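Local coordinates for protein lytic chitin monooxygenase (Enterococcus faecalis, PDB 4ALS) that cleaves crystalline alpha- and beta-chitin oxidatively at its glycosidic bonds with a copper centre, acting in synergy with a chitinase, at residues His1-Ser6 / Asn81-His86; Val25-Trp30 / Gly51-Glu56; His86-Trp91 / Glu122-Val127. All coordinates share one frame; numbering follows the deposited sequence.

Interaction 1: His1-Ser6 / Asn81-His86; sequences HGYVAS and NLTAQH. With CU (copper (II) ion), chain B.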
ATOM      1  N   HIS A   1      -0.911   8.183 -11.191  1.00  4.72           N
ATOM      2  CA  HIS A   1      -1.078   6.693 -11.178  1.00  4.68           C
ATOM      3  C   HIS A   1       0.193   5.981 -10.900  1.00  4.65           C
ATOM      4  O   HIS A   1       1.202   6.189 -11.556  1.00  4.65           O
ATOM      5  CB  HIS A   1      -1.710   6.223 -12.478  1.00  4.73           C
ATOM      6  CG  HIS A   1      -3.152   6.632 -12.614  1.00  4.73           C
ATOM      7  ND1 HIS A   1      -3.554   7.929 -12.568  1.00  4.76           N
ATOM      8  CD2 HIS A   1      -4.300   5.865 -12.770  1.00  4.76           C
ATOM      9  CE1 HIS A   1      -4.909   7.972 -12.692  1.00  4.88           C
ATOM     10  NE2 HIS A   1      -5.353   6.714 -12.839  1.00  4.82           N
ATOM     11  N   GLY A   2       0.137   5.109  -9.909  1.00  4.50           N
ATOM     12  CA  GLY A   2       1.325   4.379  -9.494  1.00  4.58           C
ATOM     13  C   GLY A   2       0.999   3.312  -8.472  1.00  4.58           C
ATOM     14  O   GLY A   2      -0.086   3.323  -7.848  1.00  4.69           O
ATOM     15  N   TYR A   3       1.950   2.393  -8.296  1.00  4.67           N
ATOM     16  CA  TYR A   3       1.820   1.298  -7.336  1.00  4.68           C
ATOM     17  C   TYR A   3       3.171   1.035  -6.681  1.00  4.60           C
ATOM     18  O   TYR A   3       4.219   1.456  -7.182  1.00  4.46           O
ATOM     19  CB  TYR A   3       1.298   0.021  -8.029  1.00  4.95           C
ATOM     20  CG  TYR A   3       2.067  -0.323  -9.285  1.00  5.26           C
ATOM     21  CD1 TYR A   3       3.288  -1.007  -9.224  1.00  5.48           C
ATOM     22  CD2 TYR A   3       1.580   0.049 -10.538  1.00  5.39           C
ATOM     23  CE1 TYR A   3       3.999  -1.301 -10.381  1.00  5.74           C
ATOM     24  CE2 TYR A   3       2.289  -0.242 -11.693  1.00  5.69           C
ATOM     25  CZ  TYR A   3       3.490  -0.923 -11.603  1.00  5.82           C
ATOM     26  OH  TYR A   3       4.202  -1.213 -12.759  0.50  5.74           O
ATOM     27  N   VAL A   4       3.140   0.335  -5.554  1.00  4.53           N
ATOM     28  CA  VAL A   4       4.370  -0.141  -4.928  1.00  4.68           C
ATOM     29  C   VAL A   4       4.729  -1.499  -5.543  1.00  4.80           C
ATOM     30  O   VAL A   4       3.953  -2.458  -5.456  1.00  4.79           O
ATOM     31  CB  VAL A   4       4.241  -0.197  -3.389  1.00  4.62           C
ATOM     32  CG1 VAL A   4       5.519  -0.779  -2.795  1.00  4.74           C
ATOM     33  CG2 VAL A   4       3.972   1.207  -2.832  1.00  4.65           C
ATOM     34  N   ALA A   5       5.891  -1.540  -6.215  1.00  5.02           N
ATOM     35  CA  ALA A   5       6.395  -2.764  -6.849  1.00  5.36           C
ATOM     36  C   ALA A   5       7.247  -3.630  -5.934  1.00  5.67           C
ATOM     37  O   ALA A   5       7.400  -4.824  -6.187  1.00  5.82           O
ATOM     38  CB  ALA A   5       7.191  -2.419  -8.107  1.00  5.34           C
ATOM     39  N   SER A   6       7.843  -3.032  -4.901  1.00  5.82           N
ATOM     40  CA  SER A   6       8.724  -3.773  -3.990  1.00  6.21           C
ATOM     41  C   SER A   6       8.695  -3.121  -2.609  1.00  6.17           C
ATOM     42  O   SER A   6       8.976  -1.939  -2.484  1.00  6.01           O
ATOM     43  CB  SER A   6      10.153  -3.761  -4.530  1.00  6.72           C
ATOM     44  OG  SER A   6      11.014  -4.482  -3.663  1.00  7.43           O
ATOM     45  N   ASN A  81       6.436   2.400  -8.700  1.00  5.29           N
ATOM     46  CA  ASN A  81       6.485   2.691 -10.129  1.00  5.43           C
ATOM     47  C   ASN A  81       5.291   3.535 -10.487  1.00  5.53           C
ATOM     48  O   ASN A  81       4.146   3.177 -10.139  1.00  5.56           O
ATOM     49  CB  ASN A  81       6.443   1.419 -10.964  1.00  5.51           C
ATOM     50  CG  ASN A  81       7.655   0.544 -10.764  1.00  5.59           C
ATOM     51  OD1 ASN A  81       8.685   0.963 -10.201  0.75  5.58           O
ATOM     52  ND2 ASN A  81       7.559  -0.664 -11.258  1.00  5.73           N
ATOM     53  N   LEU A  82       5.546   4.640 -11.186  1.00  5.62           N
ATOM     54  CA  LEU A  82       4.485   5.564 -11.560  1.00  5.79           C
ATOM     55  C   LEU A  82       4.228   5.466 -13.051  1.00  5.91           C
ATOM     56  O   LEU A  82       5.116   5.744 -13.861  1.00  6.25           O
ATOM     57  CB  LEU A  82       4.860   7.004 -11.185  1.00  5.84           C
ATOM     58  CG  LEU A  82       5.489   7.221  -9.801  1.00  5.85           C
ATOM     59  CD1 LEU A  82       5.732   8.704  -9.546  1.00  6.07           C
ATOM     60  CD2 LEU A  82       4.640   6.626  -8.684  1.00  5.89           C
ATOM     61  N   THR A  83       3.016   5.065 -13.421  1.00  5.84           N
ATOM     62  CA  THR A  83       2.653   5.013 -14.846  1.00  5.95           C
ATOM     63  C   THR A  83       2.276   6.391 -15.368  1.00  6.04           C
ATOM     64  O   THR A  83       2.361   6.645 -16.572  1.00  6.35           O
ATOM     65  CB  THR A  83       1.503   4.025 -15.123  1.00  5.78           C
ATOM     66  OG1 THR A  83       0.297   4.499 -14.496  1.00  5.74           O
ATOM     67  CG2 THR A  83       1.848   2.641 -14.609  1.00  5.99           C
ATOM     68  N   ALA A  84       1.861   7.272 -14.462  1.00  6.24           N
ATOM     69  CA  ALA A  84       1.588   8.684 -14.767  1.00  6.40           C
ATOM     70  C   ALA A  84       2.149   9.507 -13.616  1.00  6.65           C
ATOM     71  O   ALA A  84       1.623   9.485 -12.493  1.00  6.78           O
ATOM     72  CB  ALA A  84       0.092   8.947 -14.961  1.00  6.49           C
ATOM     73  N   GLN A  85       3.257  10.196 -13.887  1.00  7.13           N
ATOM     74  CA  GLN A  85       3.884  11.053 -12.888  1.00  7.31           C
ATOM     75  C   GLN A  85       3.008  12.260 -12.587  1.00  7.40           C
ATOM     76  O   GLN A  85       2.399  12.836 -13.496  1.00  8.13           O
ATOM     77  CB  GLN A  85       5.249  11.531 -13.380  1.00  7.69           C
ATOM     78  CG  GLN A  85       6.272  10.434 -13.609  1.00  8.37           C
ATOM     79  CD  GLN A  85       7.299  10.859 -14.634  1.00  9.01           C
ATOM     80  OE1 GLN A  85       7.103  10.674 -15.841  1.00 10.01           O
ATOM     81  NE2 GLN A  85       8.400  11.421 -14.163  1.00  9.16           N
ATOM     82  N   HIS A  86       2.914  12.623 -11.310  1.00  6.95           N
ATOM     83  CA  HIS A  86       2.199  13.838 -10.928  1.00  6.91           C
ATOM     84  C   HIS A  86       2.996  14.574  -9.897  1.00  6.93           C
ATOM     85  O   HIS A  86       3.687  13.961  -9.082  1.00  6.92           O
ATOM     86  CB  HIS A  86       0.829  13.519 -10.308  1.00  6.77           C
ATOM     87  CG  HIS A  86      -0.079  12.663 -11.172  1.00  6.61           C
ATOM     88  ND1 HIS A  86      -0.475  13.029 -12.414  1.00  6.57           N
ATOM     89  CD2 HIS A  86      -0.707  11.453 -10.898  1.00  6.48           C
ATOM     90  CE1 HIS A  86      -1.301  12.084 -12.916  1.00  6.50           C
ATOM     91  NE2 HIS A  86      -1.449  11.124 -11.984  1.00  6.22           N
TER
HETATM   92 CU    CU B 195      -2.373   9.434 -12.185  1.00  5.43          CU
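His1 and His86 meet ring edge to ring edge across a copper ion: His86 NE2 lies in plane at the edge of the His1 ring, and His1 ND1 likewise at the edge of the His86 ring, while Ala84 O stands over one face of the latter. The Tyr3 ring carries the backbone oxygen Asn81 O over the centre of one face; Asn81 CB reaches Tyr3 CE1 at 3.7 Å and Thr83 CG2 approaches Tyr3 CE2 obliquely.

The copper arrangement is the histidine brace of lytic polysaccharide monooxygenases. The chain's own amino terminus, His1 N, binds the metal at 2.2 Å, joined by His1 ND1 at 1.9 Å and His86 NE2, also at 1.9 Å. With CG anti to the carbonyl carbon (chi1 -70°), the His1 ring folds back beside its own amine, which puts ND1 and the amine on the same metal, a chelate from one residue. The amine also donates to Ala84 O, in the carbonyl plane on a lone pair, which helps fix its orientation. His1 O accepts from Ala84 N at 3.2 Å along a straight N-H (173°), and weakly from Thr83 N.

Beyond the site, Tyr3 and Asn81 form an antiparallel hydrogen-bonded pair, Asn81 N to Tyr3 O measuring 2.8 Å. Gly2 suits the neighbouring non-hydrogen-bonded position, because Leu82 CD2 fills the place where a CB would stand.

Strand 2-6 is an outer strand of the three-stranded sheet in this beta-sandwich, bordered by strand 74-82. Val4 packs on Ile78, Trp80 and Ile161, while Phe157 of strand 155-165 meets the His1 ring and touches His86.

Interaction 2: Val25-Trp30 / Gly51-Glu56; sequences VGRAQW and GVSGFE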
ATOM      1  N   VAL A  25      -8.598 -10.242  -8.025  1.00  6.57           N
ATOM      2  CA  VAL A  25      -8.286  -8.907  -7.513  1.00  6.64           C
ATOM      3  C   VAL A  25      -8.973  -7.817  -8.343  1.00  6.18           C
ATOM      4  O   VAL A  25      -8.630  -6.627  -8.221  1.00  5.94           O
ATOM      5  CB  VAL A  25      -6.758  -8.640  -7.498  1.00  7.00           C
ATOM      6  CG1 VAL A  25      -6.053  -9.522  -6.468  1.00  7.42           C
ATOM      7  CG2 VAL A  25      -6.169  -8.801  -8.889  1.00  7.30           C
ATOM      8  N   GLY A  26      -9.944  -8.194  -9.176  1.00  5.91           N
ATOM      9  CA  GLY A  26     -10.679  -7.194  -9.952  1.00  5.59           C
ATOM     10  C   GLY A  26      -9.760  -6.371 -10.843  1.00  5.32           C
ATOM     11  O   GLY A  26      -8.878  -6.913 -11.525  1.00  5.45           O
ATOM     12  N   ARG A  27      -9.957  -5.049 -10.815  1.00  4.98           N
ATOM     13  CA  ARG A  27      -9.204  -4.125 -11.669  1.00  4.95           C
ATOM     14  C   ARG A  27      -7.707  -4.151 -11.404  1.00  4.81           C
ATOM     15  O   ARG A  27      -6.920  -3.770 -12.267  1.00  4.78           O
ATOM     16  CB  ARG A  27      -9.718  -2.691 -11.513  1.00  4.84           C
ATOM     17  CG  ARG A  27     -11.071  -2.446 -12.163  1.00  4.83           C
ATOM     18  CD  ARG A  27     -11.613  -1.049 -11.855  1.00  4.93           C
ATOM     19  NE  ARG A  27     -10.726   0.002 -12.360  1.00  4.87           N
ATOM     20  CZ  ARG A  27     -10.792   1.276 -11.982  1.00  4.91           C
ATOM     21  NH1 ARG A  27     -11.687   1.653 -11.082  1.00  5.01           N
ATOM     22  NH2 ARG A  27      -9.942   2.164 -12.489  1.00  4.97           N
ATOM     23  N   ALA A  28      -7.295  -4.627 -10.228  1.00  4.82           N
ATOM     24  CA  ALA A  28      -5.863  -4.704  -9.932  1.00  4.84           C
ATOM     25  C   ALA A  28      -5.084  -5.682 -10.835  1.00  4.86           C
ATOM     26  O   ALA A  28      -3.862  -5.574 -10.972  1.00  4.96           O
ATOM     27  CB  ALA A  28      -5.623  -5.006  -8.458  1.00  4.73           C
ATOM     28  N   GLN A  29      -5.780  -6.634 -11.461  1.00  5.05           N
ATOM     29  CA  GLN A  29      -5.110  -7.500 -12.423  1.00  5.15           C
ATOM     30  C   GLN A  29      -4.461  -6.701 -13.551  1.00  5.13           C
ATOM     31  O   GLN A  29      -3.373  -7.041 -14.014  1.00  5.40           O
ATOM     32  CB  GLN A  29      -6.053  -8.549 -13.009  1.00  5.44           C
ATOM     33  CG  GLN A  29      -5.309  -9.520 -13.928  1.00  5.69           C
ATOM     34  CD  GLN A  29      -6.128 -10.697 -14.418  1.00  5.93           C
ATOM     35  OE1 GLN A  29      -7.339 -10.778 -14.214  1.00  6.39           O
ATOM     36  NE2 GLN A  29      -5.450 -11.639 -15.066  1.00  6.08           N
ATOM     37  N   TRP A  30      -5.136  -5.631 -13.967  1.00  5.07           N
ATOM     38  CA  TRP A  30      -4.723  -4.894 -15.157  1.00  4.93           C
ATOM     39  C   TRP A  30      -4.237  -3.501 -14.895  1.00  4.77           C
ATOM     40  O   TRP A  30      -3.442  -2.967 -15.676  1.00  4.88           O
ATOM     41  CB  TRP A  30      -5.870  -4.816 -16.146  1.00  4.97           C
ATOM     42  CG  TRP A  30      -6.548  -6.145 -16.414  1.00  5.03           C
ATOM     43  CD1 TRP A  30      -7.852  -6.499 -16.104  1.00  5.07           C
ATOM     44  CD2 TRP A  30      -5.961  -7.332 -17.046  1.00  5.07           C
ATOM     45  NE1 TRP A  30      -8.119  -7.787 -16.505  1.00  5.24           N
ATOM     46  CE2 TRP A  30      -7.019  -8.348 -17.065  1.00  5.06           C
ATOM     47  CE3 TRP A  30      -4.709  -7.643 -17.575  1.00  5.04           C
ATOM     48  CZ2 TRP A  30      -6.806  -9.620 -17.605  1.00  5.14           C
ATOM     49  CZ3 TRP A  30      -4.509  -8.922 -18.109  1.00  5.17           C
ATOM     50  CH2 TRP A  30      -5.542  -9.882 -18.127  1.00  5.20           C
ATOM     51  N   GLY A  51     -12.119   2.297  -1.530  1.00  5.43           N
ATOM     52  CA  GLY A  51     -13.533   2.483  -1.897  1.00  5.86           C
ATOM     53  C   GLY A  51     -13.800   2.555  -3.396  1.00  6.19           C
ATOM     54  O   GLY A  51     -14.935   2.826  -3.822  1.00  6.40           O
ATOM     55  N   VAL A  52     -12.763   2.317  -4.202  1.00  6.26           N
ATOM     56  CA  VAL A  52     -12.855   2.514  -5.641  1.00  6.76           C
ATOM     57  C   VAL A  52     -13.581   1.366  -6.330  1.00  7.05           C
ATOM     58  O   VAL A  52     -13.273   0.188  -6.095  1.00  6.84           O
ATOM     59  CB  VAL A  52     -11.463   2.740  -6.278  1.00  6.55           C
ATOM     60  CG1 VAL A  52     -11.576   2.926  -7.787  1.00  6.71           C
ATOM     61  CG2 VAL A  52     -10.754   3.935  -5.650  1.00  6.74           C
ATOM     62  N   SER A  53     -14.531   1.731  -7.196  1.00  7.84           N
ATOM     63  CA  SER A  53     -15.290   0.787  -8.024  0.70  7.91           C
ATOM     64  C   SER A  53     -14.381  -0.197  -8.733  1.00  7.62           C
ATOM     65  O   SER A  53     -13.417   0.219  -9.372  1.00  7.91           O
ATOM     66  CB  SER A  53     -16.061   1.557  -9.109  0.70  8.51           C
ATOM     67  OG  SER A  53     -15.175   2.135 -10.071  0.70  9.06           O
ATOM     68  N   GLY A  54     -14.680  -1.492  -8.633  1.00  7.11           N
ATOM     69  CA  GLY A  54     -13.910  -2.502  -9.350  1.00  6.74           C
ATOM     70  C   GLY A  54     -12.710  -3.058  -8.600  1.00  6.19           C
ATOM     71  O   GLY A  54     -12.104  -4.046  -9.037  1.00  6.51           O
ATOM     72  N   PHE A  55     -12.356  -2.421  -7.484  1.00  5.82           N
ATOM     73  CA  PHE A  55     -11.248  -2.905  -6.652  1.00  5.46           C
ATOM     74  C   PHE A  55     -11.730  -3.592  -5.364  1.00  5.50           C
ATOM     75  O   PHE A  55     -10.916  -3.996  -4.519  1.00  5.25           O
ATOM     76  CB  PHE A  55     -10.280  -1.763  -6.307  1.00  5.29           C
ATOM     77  CG  PHE A  55      -9.411  -1.308  -7.455  1.00  5.08           C
ATOM     78  CD1 PHE A  55      -8.254  -2.007  -7.797  1.00  5.03           C
ATOM     79  CD2 PHE A  55      -9.714  -0.139  -8.157  1.00  5.01           C
ATOM     80  CE1 PHE A  55      -7.435  -1.567  -8.833  1.00  4.94           C
ATOM     81  CE2 PHE A  55      -8.900   0.303  -9.193  1.00  5.01           C
ATOM     82  CZ  PHE A  55      -7.760  -0.419  -9.529  1.00  4.97           C
ATOM     83  N   GLU A  56     -13.047  -3.774  -5.240  1.00  5.78           N
ATOM     84  CA  GLU A  56     -13.636  -4.407  -4.041  1.00  6.02           C
ATOM     85  C   GLU A  56     -13.005  -5.735  -3.578  1.00  5.88           C
ATOM     86  O   GLU A  56     -12.876  -5.951  -2.363  1.00  5.94           O
ATOM     87  CB  GLU A  56     -15.158  -4.611  -4.200  1.00  6.35           C
ATOM     88  CG  GLU A  56     -15.949  -3.342  -4.528  1.00  6.92           C
ATOM     89  CD  GLU A  56     -16.019  -3.077  -6.021  1.00  7.23           C
ATOM     90  OE1 GLU A  56     -15.323  -3.773  -6.787  1.00  7.49           O
ATOM     91  OE2 GLU A  56     -16.788  -2.175  -6.432  0.50  7.40           O
TER
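Arg27 and the turn at Ser53-Gly54 are tied by two hydrogen bonds, both to backbone carbonyls. Arg27 N donates to Gly54 O at 3.0 Å along an almost straight N-H (175°), although it is tilted from the carbonyl plane. The side chain bends at chi3 (61°), which swings NH1 round to Ser53 O at 2.8 Å, nearly along the C=O axis and within the guanidinium plane. Arg27 NE forms a salt bridge with Glu31 OE2.

The acceptors belong to a type II beta turn from Val52 to Phe55, in which Gly54 takes the third position with the positive phi that this turn favours. The turn sits in the long loop between strands 36-38 and 69-71, and the partner segment lies in the loop before strand 36-38. Glu56 OE2 receives Gly54 N from above the carboxylate plane.

Contacts with the ring centre on Phe55. Arg27 CB makes a CH-pi contact over one face, 3.7 Å from the ring centroid. Farther along the same side chain, Phe55 CE2 lies over the guanidinium centre, 3.5 Å from Arg27 CZ, with the planes 44° apart. Ala28, small enough to fit at the Phe55 ring edge, brings CB to 3.9 Å from CE1.

Interaction 3: His86-Trp91 / Glu122-Val127; sequences HRTASW and EVPNKV. With CU (copper (II) ion), chain B.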
ATOM      1  N   HIS A  86       2.914  12.623 -11.310  1.00  6.95           N
ATOM      2  CA  HIS A  86       2.199  13.838 -10.928  1.00  6.91           C
ATOM      3  C   HIS A  86       2.996  14.574  -9.897  1.00  6.93           C
ATOM      4  O   HIS A  86       3.687  13.961  -9.082  1.00  6.92           O
ATOM      5  CB  HIS A  86       0.829  13.519 -10.308  1.00  6.77           C
ATOM      6  CG  HIS A  86      -0.079  12.663 -11.172  1.00  6.61           C
ATOM      7  ND1 HIS A  86      -0.475  13.029 -12.414  1.00  6.57           N
ATOM      8  CD2 HIS A  86      -0.707  11.453 -10.898  1.00  6.48           C
ATOM      9  CE1 HIS A  86      -1.301  12.084 -12.916  1.00  6.50           C
ATOM     10  NE2 HIS A  86      -1.449  11.124 -11.984  1.00  6.22           N
ATOM     11  N   ARG A  87       2.884  15.902  -9.926  1.00  7.13           N
ATOM     12  CA  ARG A  87       3.404  16.762  -8.871  0.50  7.03           C
ATOM     13  C   ARG A  87       2.958  16.186  -7.523  1.00  6.88           C
ATOM     14  O   ARG A  87       1.790  15.799  -7.361  1.00  6.70           O
ATOM     15  CB  ARG A  87       2.850  18.171  -9.071  0.50  7.23           C
ATOM     16  CG  ARG A  87       3.632  19.273  -8.385  0.50  7.33           C
ATOM     17  CD  ARG A  87       3.244  20.618  -8.980  0.50  7.38           C
ATOM     18  NE  ARG A  87       3.715  21.732  -8.170  0.50  7.44           N
ATOM     19  CZ  ARG A  87       3.425  23.004  -8.422  0.50  7.44           C
ATOM     20  NH1 ARG A  87       2.671  23.321  -9.471  0.25  7.47           N
ATOM     21  NH2 ARG A  87       3.895  23.965  -7.631  0.50  7.63           N
ATOM     22  N   THR A  88       3.877  16.127  -6.561  1.00  6.63           N
ATOM     23  CA  THR A  88       3.635  15.357  -5.329  1.00  6.33           C
ATOM     24  C   THR A  88       3.751  16.183  -4.054  1.00  6.26           C
ATOM     25  O   THR A  88       4.717  16.943  -3.891  1.00  6.31           O
ATOM     26  CB  THR A  88       4.649  14.196  -5.269  1.00  6.27           C
ATOM     27  OG1 THR A  88       4.403  13.306  -6.360  1.00  6.38           O
ATOM     28  CG2 THR A  88       4.558  13.411  -3.959  1.00  6.14           C
ATOM     29  N   ALA A  89       2.774  16.009  -3.158  1.00  6.08           N
ATOM     30  CA  ALA A  89       2.779  16.658  -1.840  1.00  6.12           C
ATOM     31  C   ALA A  89       3.516  15.844  -0.784  1.00  6.14           C
ATOM     32  O   ALA A  89       4.271  16.398   0.005  1.00  6.15           O
ATOM     33  CB  ALA A  89       1.362  16.959  -1.373  1.00  6.20           C
ATOM     34  N   SER A  90       3.298  14.531  -0.772  1.00  6.14           N
ATOM     35  CA  SER A  90       3.681  13.718   0.377  1.00  6.30           C
ATOM     36  C   SER A  90       3.699  12.235   0.061  1.00  6.08           C
ATOM     37  O   SER A  90       3.011  11.785  -0.869  1.00  5.93           O
ATOM     38  CB  SER A  90       2.719  13.970   1.544  1.00  6.77           C
ATOM     39  OG  SER A  90       1.382  13.694   1.155  1.00  7.48           O
ATOM     40  N   TRP A  91       4.479  11.487   0.847  1.00  5.88           N
ATOM     41  CA  TRP A  91       4.419  10.019   0.890  1.00  5.69           C
ATOM     42  C   TRP A  91       4.303   9.637   2.331  1.00  5.67           C
ATOM     43  O   TRP A  91       5.169  10.001   3.131  1.00  5.95           O
ATOM     44  CB  TRP A  91       5.689   9.398   0.316  1.00  5.67           C
ATOM     45  CG  TRP A  91       6.102   9.922  -1.031  1.00  5.72           C
ATOM     46  CD1 TRP A  91       6.848  11.065  -1.308  1.00  5.73           C
ATOM     47  CD2 TRP A  91       5.842   9.305  -2.332  1.00  5.70           C
ATOM     48  NE1 TRP A  91       7.040  11.204  -2.652  1.00  5.71           N
ATOM     49  CE2 TRP A  91       6.461  10.176  -3.327  1.00  5.73           C
ATOM     50  CE3 TRP A  91       5.150   8.171  -2.758  1.00  5.65           C
ATOM     51  CZ2 TRP A  91       6.391   9.900  -4.690  1.00  5.85           C
ATOM     52  CZ3 TRP A  91       5.090   7.903  -4.133  1.00  5.73           C
ATOM     53  CH2 TRP A  91       5.697   8.747  -5.073  1.00  5.87           C
ATOM     54  N   GLU A 122       7.105  18.759  -6.220  1.00  9.27           N
ATOM     55  CA  GLU A 122       7.910  18.458  -7.398  1.00  9.50           C
ATOM     56  C   GLU A 122       7.363  17.210  -8.084  1.00  9.34           C
ATOM     57  O   GLU A 122       6.557  16.475  -7.491  1.00  8.99           O
ATOM     58  CB  GLU A 122       9.379  18.268  -7.011  1.00 10.01           C
ATOM     59  CG  GLU A 122      10.014  19.532  -6.449  1.00 10.55           C
ATOM     60  CD  GLU A 122      11.420  19.342  -5.913  1.00 11.19           C
ATOM     61  OE1 GLU A 122      12.058  18.308  -6.201  0.50 11.19           O
ATOM     62  OE2 GLU A 122      11.886  20.257  -5.192  1.00 11.96           O
ATOM     63  N   VAL A 123       7.782  16.987  -9.329  1.00  9.28           N
ATOM     64  CA  VAL A 123       7.340  15.817 -10.099  1.00  9.22           C
ATOM     65  C   VAL A 123       8.390  14.713  -9.988  1.00  9.04           C
ATOM     66  O   VAL A 123       9.499  14.846 -10.501  1.00  9.28           O
ATOM     67  CB  VAL A 123       7.018  16.148 -11.586  1.00  9.24           C
ATOM     68  CG1 VAL A 123       6.475  14.912 -12.305  1.00  9.48           C
ATOM     69  CG2 VAL A 123       6.019  17.300 -11.689  1.00  9.46           C
ATOM     70  N   PRO A 124       8.053  13.618  -9.297  1.00  8.86           N
ATOM     71  CA  PRO A 124       9.026  12.537  -9.133  1.00  9.06           C
ATOM     72  C   PRO A 124       9.323  11.785 -10.429  1.00  9.10           C
ATOM     73  O   PRO A 124       8.563  11.868 -11.409  1.00  9.03           O
ATOM     74  CB  PRO A 124       8.360  11.608  -8.105  1.00  9.09           C
ATOM     75  CG  PRO A 124       6.902  11.874  -8.238  1.00  9.23           C
ATOM     76  CD  PRO A 124       6.748  13.296  -8.692  1.00  8.94           C
ATOM     77  N   ASN A 125      10.424  11.046 -10.417  1.00  9.53           N
ATOM     78  CA  ASN A 125      10.743  10.123 -11.492  1.00  9.75           C
ATOM     79  C   ASN A 125       9.732   8.977 -11.524  1.00  9.07           C
ATOM     80  O   ASN A 125       8.949   8.806 -10.584  1.00  8.61           O
ATOM     81  CB  ASN A 125      12.161   9.580 -11.307  1.00 10.97           C
ATOM     82  CG  ASN A 125      13.197  10.684 -11.221  0.50 12.05           C
ATOM     83  OD1 ASN A 125      13.994  10.737 -10.283  0.75 13.54           O
ATOM     84  ND2 ASN A 125      13.172  11.589 -12.187  1.00 13.18           N
ATOM     85  N   LYS A 126       9.750   8.211 -12.607  1.00  8.74           N
ATOM     86  CA  LYS A 126       8.856   7.064 -12.788  0.50  8.55           C
ATOM     87  C   LYS A 126       9.128   5.928 -11.795  1.00  8.04           C
ATOM     88  O   LYS A 126       8.251   5.109 -11.522  1.00  7.91           O
ATOM     89  CB  LYS A 126       8.953   6.543 -14.223  0.50  9.07           C
ATOM     90  CG  LYS A 126       8.440   7.517 -15.273  0.50  9.55           C
ATOM     91  CD  LYS A 126       8.407   6.876 -16.650  0.50  9.96           C
ATOM     92  CE  LYS A 126       7.279   5.857 -16.752  0.50 10.44           C
ATOM     93  NZ  LYS A 126       5.944   6.409 -16.394  0.50 10.69           N
ATOM     94  N   VAL A 127      10.350   5.871 -11.269  1.00  7.59           N
ATOM     95  CA  VAL A 127      10.696   4.903 -10.232  1.00  7.33           C
ATOM     96  C   VAL A 127      11.114   5.716  -9.015  1.00  7.34           C
ATOM     97  O   VAL A 127      12.015   6.558  -9.102  1.00  7.75           O
ATOM     98  CB  VAL A 127      11.815   3.940 -10.696  1.00  7.09           C
ATOM     99  CG1 VAL A 127      12.283   3.047  -9.555  1.00  6.97           C
ATOM    100  CG2 VAL A 127      11.332   3.090 -11.865  1.00  6.95           C
TER
HETATM  101 CU    CU B 195      -2.373   9.434 -12.185  1.00  5.43          CU
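Thr88 and Pro124 join the start of strand 88-96 to the loop that carries the chain from strand 111-120 across to strand 127-134, linking the two sheets of the beta-sandwich. The strand departs from regular pairing at once: Ala89 and Ser90 both face Gly149 in a classic beta bulge.

Thr88 can be followed outward from its backbone, where N donates to Glu122 O at 2.9 Å, a somewhat bent bond (143°). CB passes 3.7 Å from the same Glu122 O. There the side chain forks. OG1, set beside the backbone N by a chi1 of -64°, turns back and donates to His86 O at 2.9 Å; it also bonds with Trp148 NE1, so this buried hydroxyl is satisfied both as donor and as acceptor. The methyl CG2 instead settles over one face of the Trp91 ring. A threonine suits this position because its hydroxyl branch can bond while its methyl branch packs on an indole face.

Pro124 has no N-H to satisfy and lays its ring against the carbonyl and the hydroxyl, CD standing 3.2 Å from His86 O and 3.3 Å from Thr88 OG1. Val123 CG2 covers the Arg87 backbone, while Arg87 NE bonds to Gln121 O. The last touch is in plane at the edge of the indole, where Trp91 CZ2 meets Pro124 CG at 4.1 Å.

Interactions 1 and 3 adjoin, their centres about 9 Å apart, and share His86, whose ring serves the copper while its carbonyl takes part in interaction 3. Two polar ties strengthen the join: Lys126 NZ reaches Leu82 O at 2.7 Å, and Gln85 NE2 reaches Pro124 O at 2.8 Å. Segment 122-127 therefore lies against the segment that ends in His86, the second copper-binding residue. Interaction 2 stands apart, its centre about 16 Å from that of interaction 1 and about 23 Å from that of interaction 3. Even so, the nearest atoms of the Arg27 and His1 side chains are about 6 Å apart, and the Arg27 side chain is about 10 Å from the copper, placing that loop pair near the metal site.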